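Local coordinates for protein acyltransferase (Streptococcus pneumoniae, PDB 5UG1) that probably transfers acetyl groups to hydroxyls of cell-wall peptidoglycan through a serine-based active site, as the catalytic domain of O-acetyltransferase A, at residues A[7-12]-A[56-61]; A[22-27]-A[160-165]; A[85-90]-A[120-125]. All coordinates share one frame; numbering follows the deposited sequence.

Interaction 1: A[7-12]-A[56-61]; sequences MLIGDS and KTVVIA. With 03S (methanesulfonic acid), chain B.
Ile9 is held on both sides of its peptide by the neighbouring parallel strand: its N donates to Val59 O at 2.8 Å and its O accepts from Ala61 N. Before them Met7 N reaches Thr57 O and Met7 O accepts Val59 N at 2.9 Å; Asp11 N extends the series beyond the strand by bonding to Ala61 O. On the face of Leu8, its CD1 lies 3.8 Å from Val59 CG1, while the other branch, CD2, rests 4.0 Å from Ala61 CB. Both Leu8 CG and Val59 CG1 stand anti to their own backbone N (chi1 -174° and -172°), which turns Leu8 CD1 and Val59 CG1 toward each other. On the reverse face Ile9 and Ile60 run alongside each other, their CD1 atoms 4.0 Å apart. Branched aliphatic residues suit such a buried strand, since both faces are roofed: helix 150-171 lies over Leu8 and Ala61, helix 38-50 over Ile9. This is the three-layer alpha/beta/alpha core of an atypical alpha/beta hydrolase fold, with the nucleophile just past the end of a central strand. Gly10, with no side chain, leaves this spot to Leu8 CD2 and Ala61 CB. Asp11 caps the following helix, its OD1 accepting weak bonds from Val13 N and Ala14 N. Ser12 OG is joined covalently to S10 of the methylsulfonyl group at 1.5 Å, and Ser12 N donates to O12 of the adduct at 3.1 Å. His145 NE2 hydrogen-bonds to Ser12 OG, consistent with a Ser-His-Asp triad completed by Asp142.

Interaction 2: A[22-27]-A[160-165]; sequences QTALPG and YADTIA
Leu25 reaches across to helix 150-171 with its two methyls parted over neighbouring residues: CD2 settles 3.7 Å from Ala165 CB, and CD1 meets Ile164 CG2 at 4.0 Å. The Leu25 and Ile164 side chains cross at about a right angle, so a branch of one touches a branch of the other without the two lying along each other. With CG anti to the carbonyl carbon (chi1 -51°) and the chain extended beyond it (chi2 178°), Leu25 is the long projection of this contact. Ala165 is the low spot that receives it: a lone methyl lets Leu25 CD2 come down to 3.9 Å from Ala165 CA. One turn earlier on helix 150-171, and one residue before Leu25, the surfaces are flatter. Ala24 and Ala161 face each other methyl to methyl, 4.0 Å apart, and small residues on both sides let the backbones come close, with CA atoms 6.3 Å apart. The contact thus packs the C-terminal end of helix 18-24, where Leu25 is the first residue to leave helical angles, on the long helix 150-171, both belonging to the alpha/beta/alpha sandwich. Ala161 also touches Ala20 and Leu21, and Ile164 touches Leu21, so the same helix pair continues this apolar seam. At the side Asp162 OD1 lies 4.3 Å from Ala24 CB, a mere brush; the carboxylate suits this partly exposed margin, where its OD2 forms a salt bridge with Lys158 of its own helix.

Interaction 3: A[85-90]-A[120-125]; sequences HHMILV and PYITIA. With NA (sodium ion), chain C.
His86 and Thr123 form the side-chain hydrogen bond of this strand pair, NE2 to OG1 at 2.6 Å, with the hydroxyl oxygen near the ring plane at the edge. CG of His86 stands anti to the backbone N (chi1 -166°), which lays the imidazole over the Tyr121 carbonyl, just ahead of strand 122-125: Tyr121 O sits 3.1 Å from the ring plane, over its centre. On the other ring nitrogen, ND1 is hydrogen-bonded to Pro175 O, so bonds at both nitrogens fix the ring's rotation. Backbone bonds join Met87 N to Tyr121 O, Met87 O to Thr123 N, Leu89 N to Thr123 O and Leu89 O to Ala125 N. Strands 86-90 and 122-125 are the parallel halves of a beta-alpha-beta unit whose crossover is helix 102-118. Among apolar contacts, Leu89 CD1 meets Ile122 CG2 at 3.7 Å, on the face covered by helix 70-80. On the opposite face Ile88 CG2 touches Ala125 CB at 3.8 Å, a small residue that suits packing under helix 150-171. The outward-turned carbonyl Ile122 O binds the sodium ion at 2.4 Å, together with Ala116 O, Thr119 O and two waters.

In the fold
Interactions 1 and 3 belong to one parallel sheet: strands 57-61 and 86-90 are neighbours in it, tied by probable backbone bonds between Val58 and both His86 and Ile88. Interaction 1 is central and almost wholly aliphatic beside its backbone bonds, with the reactive serine at its end. Interaction 3 includes the outermost strand 122-125, where a histidine-threonine bond and a sodium ion join the chemistry. Interaction 2, partly buried and nearer the surface, relies on a few apolar contacts between helix 150-171 and the end of helix 18-24 with the residue after it. Helix 150-171 links all three: Ile164 touches Leu8, Val59, Val90 and Ala125, while Tyr160 packs on Ala61 and Val90.

Interaction 1: A[7-12]-A[56-61]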
loop_
_atom_site.group_PDB
_atom_site.type_symbol
_atom_site.label_atom_id
_atom_site.label_comp_id
_atom_site.label_asym_id
_atom_site.label_seq_id
_atom_site.Cartn_x
_atom_site.Cartn_y
_atom_site.Cartn_z
ATOM N N MET A 7 5.204 8.149 5.912
ATOM C CA MET A 7 6.113 7.035 5.676
ATOM C C MET A 7 5.340 5.933 4.965
ATOM O O MET A 7 4.257 5.534 5.415
ATOM C CB MET A 7 6.717 6.502 6.986
ATOM C CG MET A 7 7.665 5.327 6.774
ATOM S SD MET A 7 8.460 4.782 8.270
ATOM C CE MET A 7 9.731 6.026 8.510
ATOM N N LEU A 8 5.884 5.463 3.849
ATOM C CA LEU A 8 5.369 4.292 3.155
ATOM C C LEU A 8 6.251 3.096 3.506
ATOM O O LEU A 8 7.480 3.178 3.408
ATOM C CB LEU A 8 5.345 4.526 1.644
ATOM C CG LEU A 8 4.694 3.435 0.791
ATOM C CD1 LEU A 8 4.047 4.053 -0.419
ATOM C CD2 LEU A 8 5.726 2.382 0.364
ATOM N N ILE A 9 5.629 2.013 3.962
ATOM C CA ILE A 9 6.302 0.740 4.210
ATOM C C ILE A 9 5.732 -0.229 3.190
ATOM O O ILE A 9 4.544 -0.573 3.259
ATOM C CB ILE A 9 6.060 0.223 5.633
ATOM C CG1 ILE A 9 6.445 1.260 6.688
ATOM C CG2 ILE A 9 6.771 -1.131 5.853
ATOM C CD1 ILE A 9 5.610 1.118 7.967
ATOM N N GLY A 10 6.557 -0.634 2.263
ATOM C CA GLY A 10 6.081 -1.326 1.098
ATOM C C GLY A 10 6.915 -2.457 0.563
ATOM O O GLY A 10 8.003 -2.689 0.998
ATOM N N ASP A 11 6.342 -3.125 -0.423
ATOM C CA ASP A 11 6.900 -4.294 -1.070
ATOM C C ASP A 11 7.616 -3.985 -2.393
ATOM O O ASP A 11 7.871 -2.870 -2.709
ATOM C CB ASP A 11 5.837 -5.387 -1.220
ATOM C CG ASP A 11 4.705 -4.991 -2.126
ATOM O OD1 ASP A 11 4.776 -3.989 -2.771
ATOM O OD2 ASP A 11 3.733 -5.695 -2.196
ATOM N N SER A 12 7.940 -5.016 -3.138
ATOM C CA SER A 12 8.622 -4.862 -4.397
ATOM C C SER A 12 7.848 -4.076 -5.432
ATOM O O SER A 12 8.430 -3.475 -6.254
ATOM C CB SER A 12 8.972 -6.210 -4.973
ATOM O OG SER A 12 7.848 -6.822 -5.480
ATOM N N LYS A 56 2.867 10.881 11.127
ATOM C CA LYS A 56 1.422 10.809 11.318
ATOM C C LYS A 56 0.756 9.861 10.326
ATOM O O LYS A 56 -0.083 9.043 10.707
ATOM C CB LYS A 56 0.800 12.200 11.203
ATOM C CG LYS A 56 -0.691 12.180 11.481
ATOM C CD LYS A 56 -1.306 13.538 11.340
ATOM C CE LYS A 56 -1.857 13.738 9.947
ATOM N NZ LYS A 56 -2.492 15.086 9.809
ATOM N N THR A 57 1.079 9.975 9.050
ATOM C CA THR A 57 0.413 9.180 8.031
ATOM C C THR A 57 1.291 7.991 7.659
ATOM O O THR A 57 2.463 8.160 7.304
ATOM C CB THR A 57 0.091 10.025 6.799
ATOM O OG1 THR A 57 -0.526 11.249 7.218
ATOM C CG2 THR A 57 -0.859 9.285 5.901
ATOM N N VAL A 58 0.714 6.794 7.743
ATOM C CA VAL A 58 1.396 5.533 7.469
ATOM C C VAL A 58 0.754 4.901 6.241
ATOM O O VAL A 58 -0.471 4.717 6.191
ATOM C CB VAL A 58 1.311 4.584 8.680
ATOM C CG1 VAL A 58 2.167 3.340 8.447
ATOM C CG2 VAL A 58 1.712 5.314 9.962
ATOM N N VAL A 59 1.570 4.567 5.250
ATOM C CA VAL A 59 1.092 3.897 4.048
ATOM C C VAL A 59 1.634 2.476 4.052
ATOM O O VAL A 59 2.855 2.271 4.045
ATOM C CB VAL A 59 1.503 4.642 2.770
ATOM C CG1 VAL A 59 0.805 4.012 1.574
ATOM C CG2 VAL A 59 1.150 6.137 2.885
ATOM N N ILE A 60 0.728 1.500 4.054
ATOM C CA ILE A 60 1.074 0.083 4.033
ATOM C C ILE A 60 0.838 -0.400 2.607
ATOM O O ILE A 60 -0.309 -0.604 2.191
ATOM C CB ILE A 60 0.254 -0.728 5.049
ATOM C CG1 ILE A 60 0.416 -0.173 6.467
ATOM C CG2 ILE A 60 0.641 -2.231 4.991
ATOM C CD1 ILE A 60 1.889 -0.043 6.972
ATOM N N ALA A 61 1.914 -0.570 1.843
ATOM C CA ALA A 61 1.823 -0.942 0.430
ATOM C C ALA A 61 2.354 -2.363 0.252
ATOM O O ALA A 61 3.453 -2.597 -0.261
ATOM C CB ALA A 61 2.584 0.079 -0.441
HETATM S S10 03S B . 7.224 -8.101 -4.946
HETATM O O11 03S B . 6.039 -8.310 -5.808
HETATM O O12 03S B . 6.786 -7.858 -3.554
HETATM C C13 03S B . 8.191 -9.451 -4.995
#

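Interaction 2: A[22-27]-A[160-165]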
loop_
_atom_site.group_PDB
_atom_site.type_symbol
_atom_site.label_atom_id
_atom_site.label_comp_id
_atom_site.label_asym_id
_atom_site.label_seq_id
_atom_site.Cartn_x
_atom_site.Cartn_y
_atom_site.Cartn_z
ATOM N N GLN A 22 8.439 9.175 -4.983
ATOM C CA GLN A 22 9.184 10.317 -4.455
ATOM C C GLN A 22 8.885 11.585 -5.236
ATOM O O GLN A 22 8.837 12.678 -4.665
ATOM C CB GLN A 22 10.685 10.038 -4.494
ATOM C CG GLN A 22 11.466 10.853 -3.489
ATOM C CD GLN A 22 11.127 10.454 -2.075
ATOM O OE1 GLN A 22 11.596 9.425 -1.581
ATOM N NE2 GLN A 22 10.284 11.249 -1.419
ATOM N N THR A 23 8.696 11.457 -6.548
ATOM C CA THR A 23 8.371 12.615 -7.378
ATOM C C THR A 23 6.970 13.127 -7.075
ATOM O O THR A 23 6.756 14.339 -6.972
ATOM C CB THR A 23 8.520 12.239 -8.855
ATOM O OG1 THR A 23 9.899 11.972 -9.123
ATOM C CG2 THR A 23 8.049 13.363 -9.771
ATOM N N ALA A 24 6.010 12.217 -6.892
ATOM C CA ALA A 24 4.641 12.630 -6.630
ATOM C C ALA A 24 4.445 13.069 -5.189
ATOM O O ALA A 24 3.554 13.876 -4.909
ATOM C CB ALA A 24 3.674 11.494 -6.965
ATOM N N LEU A 25 5.269 12.569 -4.273
ATOM C CA LEU A 25 5.149 12.861 -2.847
ATOM C C LEU A 25 6.475 13.392 -2.309
ATOM O O LEU A 25 7.122 12.741 -1.476
ATOM C CB LEU A 25 4.730 11.604 -2.082
ATOM C CG LEU A 25 3.512 10.849 -2.609
ATOM C CD1 LEU A 25 3.260 9.599 -1.774
ATOM C CD2 LEU A 25 2.304 11.753 -2.598
ATOM N N PRO A 26 6.901 14.578 -2.747
ATOM C CA PRO A 26 8.188 15.113 -2.279
ATOM C C PRO A 26 8.241 15.168 -0.762
ATOM O O PRO A 26 7.312 15.643 -0.109
ATOM C CB PRO A 26 8.237 16.523 -2.888
ATOM C CG PRO A 26 7.240 16.534 -3.963
ATOM C CD PRO A 26 6.170 15.550 -3.576
ATOM N N GLY A 27 9.338 14.674 -0.197
ATOM C CA GLY A 27 9.486 14.667 1.247
ATOM C C GLY A 27 8.828 13.507 1.954
ATOM O O GLY A 27 8.969 13.390 3.176
ATOM N N TYR A 160 0.674 4.123 -10.136
ATOM C CA TYR A 160 0.791 3.628 -8.774
ATOM C C TYR A 160 1.012 4.780 -7.801
ATOM O O TYR A 160 0.325 4.878 -6.779
ATOM C CB TYR A 160 1.919 2.603 -8.704
ATOM C CG TYR A 160 2.085 1.893 -7.376
ATOM C CD1 TYR A 160 2.833 2.459 -6.354
ATOM C CD2 TYR A 160 1.521 0.643 -7.161
ATOM C CE1 TYR A 160 3.009 1.818 -5.143
ATOM C CE2 TYR A 160 1.695 -0.019 -5.945
ATOM C CZ TYR A 160 2.442 0.577 -4.941
ATOM O OH TYR A 160 2.623 -0.060 -3.730
ATOM N N ALA A 161 1.934 5.689 -8.124
ATOM C CA ALA A 161 2.190 6.810 -7.229
ATOM C C ALA A 161 0.969 7.717 -7.103
ATOM O O ALA A 161 0.639 8.175 -6.002
ATOM C CB ALA A 161 3.404 7.601 -7.713
ATOM N N ASP A 162 0.276 7.981 -8.218
ATOM C CA ASP A 162 -0.870 8.889 -8.170
ATOM C C ASP A 162 -2.025 8.302 -7.370
ATOM O O ASP A 162 -2.803 9.053 -6.769
ATOM C CB ASP A 162 -1.340 9.239 -9.576
ATOM C CG ASP A 162 -0.409 10.226 -10.276
ATOM O OD1 ASP A 162 0.338 10.953 -9.579
ATOM O OD2 ASP A 162 -0.429 10.272 -11.527
ATOM N N THR A 163 -2.163 6.976 -7.366
ATOM C CA THR A 163 -3.199 6.345 -6.557
ATOM C C THR A 163 -2.990 6.652 -5.082
ATOM O O THR A 163 -3.933 7.002 -4.365
ATOM C CB THR A 163 -3.198 4.836 -6.801
ATOM O OG1 THR A 163 -3.362 4.581 -8.201
ATOM C CG2 THR A 163 -4.340 4.174 -6.042
ATOM N N ILE A 164 -1.744 6.540 -4.616
ATOM C CA ILE A 164 -1.437 6.815 -3.217
ATOM C C ILE A 164 -1.555 8.310 -2.920
ATOM O O ILE A 164 -2.096 8.708 -1.881
ATOM C CB ILE A 164 -0.046 6.240 -2.877
ATOM C CG1 ILE A 164 -0.137 4.704 -2.840
ATOM C CG2 ILE A 164 0.495 6.776 -1.549
ATOM C CD1 ILE A 164 1.200 4.016 -2.895
ATOM N N ALA A 165 -1.078 9.165 -3.831
ATOM C CA ALA A 165 -1.251 10.603 -3.636
ATOM C C ALA A 165 -2.724 10.960 -3.480
ATOM O O ALA A 165 -3.090 11.768 -2.615
ATOM C CB ALA A 165 -0.641 11.381 -4.804
#

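Interaction 3: A[85-90]-A[120-125]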
loop_
_atom_site.group_PDB
_atom_site.type_symbol
_atom_site.label_atom_id
_atom_site.label_comp_id
_atom_site.label_asym_id
_atom_site.label_seq_id
_atom_site.Cartn_x
_atom_site.Cartn_y
_atom_site.Cartn_z
ATOM N N HIS A 85 -2.126 8.233 14.540
ATOM C CA HIS A 85 -1.780 8.060 13.139
ATOM C C HIS A 85 -3.030 7.892 12.290
ATOM O O HIS A 85 -4.090 7.490 12.775
ATOM C CB HIS A 85 -0.870 6.847 12.956
ATOM C CG HIS A 85 0.444 6.972 13.665
ATOM N ND1 HIS A 85 1.551 7.559 13.084
ATOM C CD2 HIS A 85 0.828 6.596 14.907
ATOM C CE1 HIS A 85 2.561 7.525 13.935
ATOM N NE2 HIS A 85 2.147 6.949 15.049
ATOM N N HIS A 86 -2.892 8.228 11.015
ATOM C CA HIS A 86 -3.826 7.824 9.980
ATOM C C HIS A 86 -3.109 6.821 9.090
ATOM O O HIS A 86 -1.904 6.935 8.859
ATOM C CB HIS A 86 -4.313 9.017 9.155
ATOM C CG HIS A 86 -5.507 8.708 8.298
ATOM N ND1 HIS A 86 -6.796 9.036 8.665
ATOM C CD2 HIS A 86 -5.604 8.109 7.087
ATOM C CE1 HIS A 86 -7.634 8.649 7.719
ATOM N NE2 HIS A 86 -6.938 8.081 6.750
ATOM N N MET A 87 -3.843 5.836 8.603
ATOM C CA MET A 87 -3.252 4.713 7.894
ATOM C C MET A 87 -3.888 4.602 6.522
ATOM O O MET A 87 -5.106 4.712 6.389
ATOM C CB MET A 87 -3.452 3.417 8.681
ATOM C CG MET A 87 -2.794 2.191 8.119
ATOM S SD MET A 87 -3.273 0.757 9.122
ATOM C CE MET A 87 -1.660 0.035 9.318
ATOM N N ILE A 88 -3.062 4.387 5.505
ATOM C CA ILE A 88 -3.537 4.159 4.144
ATOM C C ILE A 88 -3.167 2.740 3.728
ATOM O O ILE A 88 -2.010 2.330 3.873
ATOM C CB ILE A 88 -2.955 5.205 3.185
ATOM C CG1 ILE A 88 -3.559 6.558 3.528
ATOM C CG2 ILE A 88 -3.213 4.840 1.740
ATOM C CD1 ILE A 88 -3.014 7.614 2.720
ATOM N N LEU A 89 -4.148 1.988 3.225
ATOM C CA LEU A 89 -3.934 0.610 2.793
ATOM C C LEU A 89 -3.924 0.556 1.268
ATOM O O LEU A 89 -4.899 0.972 0.624
ATOM C CB LEU A 89 -5.017 -0.309 3.364
ATOM C CG LEU A 89 -5.262 -0.198 4.871
ATOM C CD1 LEU A 89 -6.457 -1.047 5.285
ATOM C CD2 LEU A 89 -4.019 -0.582 5.670
ATOM N N VAL A 90 -2.838 0.033 0.690
ATOM C CA VAL A 90 -2.717 -0.110 -0.758
ATOM C C VAL A 90 -3.071 -1.552 -1.129
ATOM O O VAL A 90 -2.347 -2.493 -0.773
ATOM C CB VAL A 90 -1.316 0.267 -1.248
ATOM C CG1 VAL A 90 -1.365 0.610 -2.742
ATOM C CG2 VAL A 90 -0.766 1.439 -0.451
ATOM N N PRO A 120 -12.549 4.905 10.674
ATOM C CA PRO A 120 -12.481 6.333 10.322
ATOM C C PRO A 120 -11.066 6.836 10.073
ATOM O O PRO A 120 -10.887 7.750 9.265
ATOM C CB PRO A 120 -13.122 7.027 11.538
ATOM C CG PRO A 120 -13.025 6.032 12.651
ATOM C CD PRO A 120 -13.119 4.677 12.013
ATOM N N TYR A 121 -10.058 6.287 10.747
ATOM C CA TYR A 121 -8.689 6.754 10.583
ATOM C C TYR A 121 -7.915 5.958 9.534
ATOM O O TYR A 121 -6.674 5.973 9.550
ATOM C CB TYR A 121 -7.959 6.721 11.925
ATOM C CG TYR A 121 -8.135 5.437 12.672
ATOM C CD1 TYR A 121 -7.304 4.357 12.443
ATOM C CD2 TYR A 121 -9.144 5.301 13.614
ATOM C CE1 TYR A 121 -7.479 3.178 13.130
ATOM C CE2 TYR A 121 -9.335 4.125 14.294
ATOM C CZ TYR A 121 -8.499 3.073 14.068
ATOM O OH TYR A 121 -8.699 1.901 14.768
ATOM N N ILE A 122 -8.624 5.282 8.621
ATOM C CA ILE A 122 -8.026 4.487 7.552
ATOM C C ILE A 122 -8.634 4.890 6.210
ATOM O O ILE A 122 -9.842 5.116 6.110
ATOM C CB ILE A 122 -8.221 2.977 7.804
ATOM C CG1 ILE A 122 -7.505 2.555 9.092
ATOM C CG2 ILE A 122 -7.757 2.155 6.606
ATOM C CD1 ILE A 122 -7.385 1.062 9.251
ATOM N N THR A 123 -7.796 4.948 5.178
ATOM C CA THR A 123 -8.177 5.342 3.830
ATOM C C THR A 123 -7.632 4.319 2.840
ATOM O O THR A 123 -6.498 3.851 2.987
ATOM C CB THR A 123 -7.614 6.753 3.490
ATOM O OG1 THR A 123 -8.115 7.728 4.422
ATOM C CG2 THR A 123 -7.963 7.154 2.059
ATOM N N ILE A 124 -8.432 3.986 1.807
ATOM C CA ILE A 124 -8.016 3.010 0.800
ATOM C C ILE A 124 -7.239 3.715 -0.304
ATOM O O ILE A 124 -7.534 4.861 -0.660
ATOM C CB ILE A 124 -9.229 2.248 0.227
ATOM C CG1 ILE A 124 -8.795 0.889 -0.350
ATOM C CG2 ILE A 124 -9.949 3.081 -0.842
ATOM C CD1 ILE A 124 -8.253 -0.065 0.704
ATOM N N ALA A 125 -6.218 3.033 -0.819
ATOM C CA ALA A 125 -5.538 3.378 -2.067
ATOM C C ALA A 125 -5.671 2.149 -2.963
ATOM O O ALA A 125 -4.886 1.201 -2.839
ATOM C CB ALA A 125 -4.079 3.757 -1.828
HETATM NA NA NA C . -12.140 4.979 6.585
HETATM O O HOH W 1 -12.585 5.476 4.310
HETATM O O HOH W 2 -14.388 5.032 7.392
#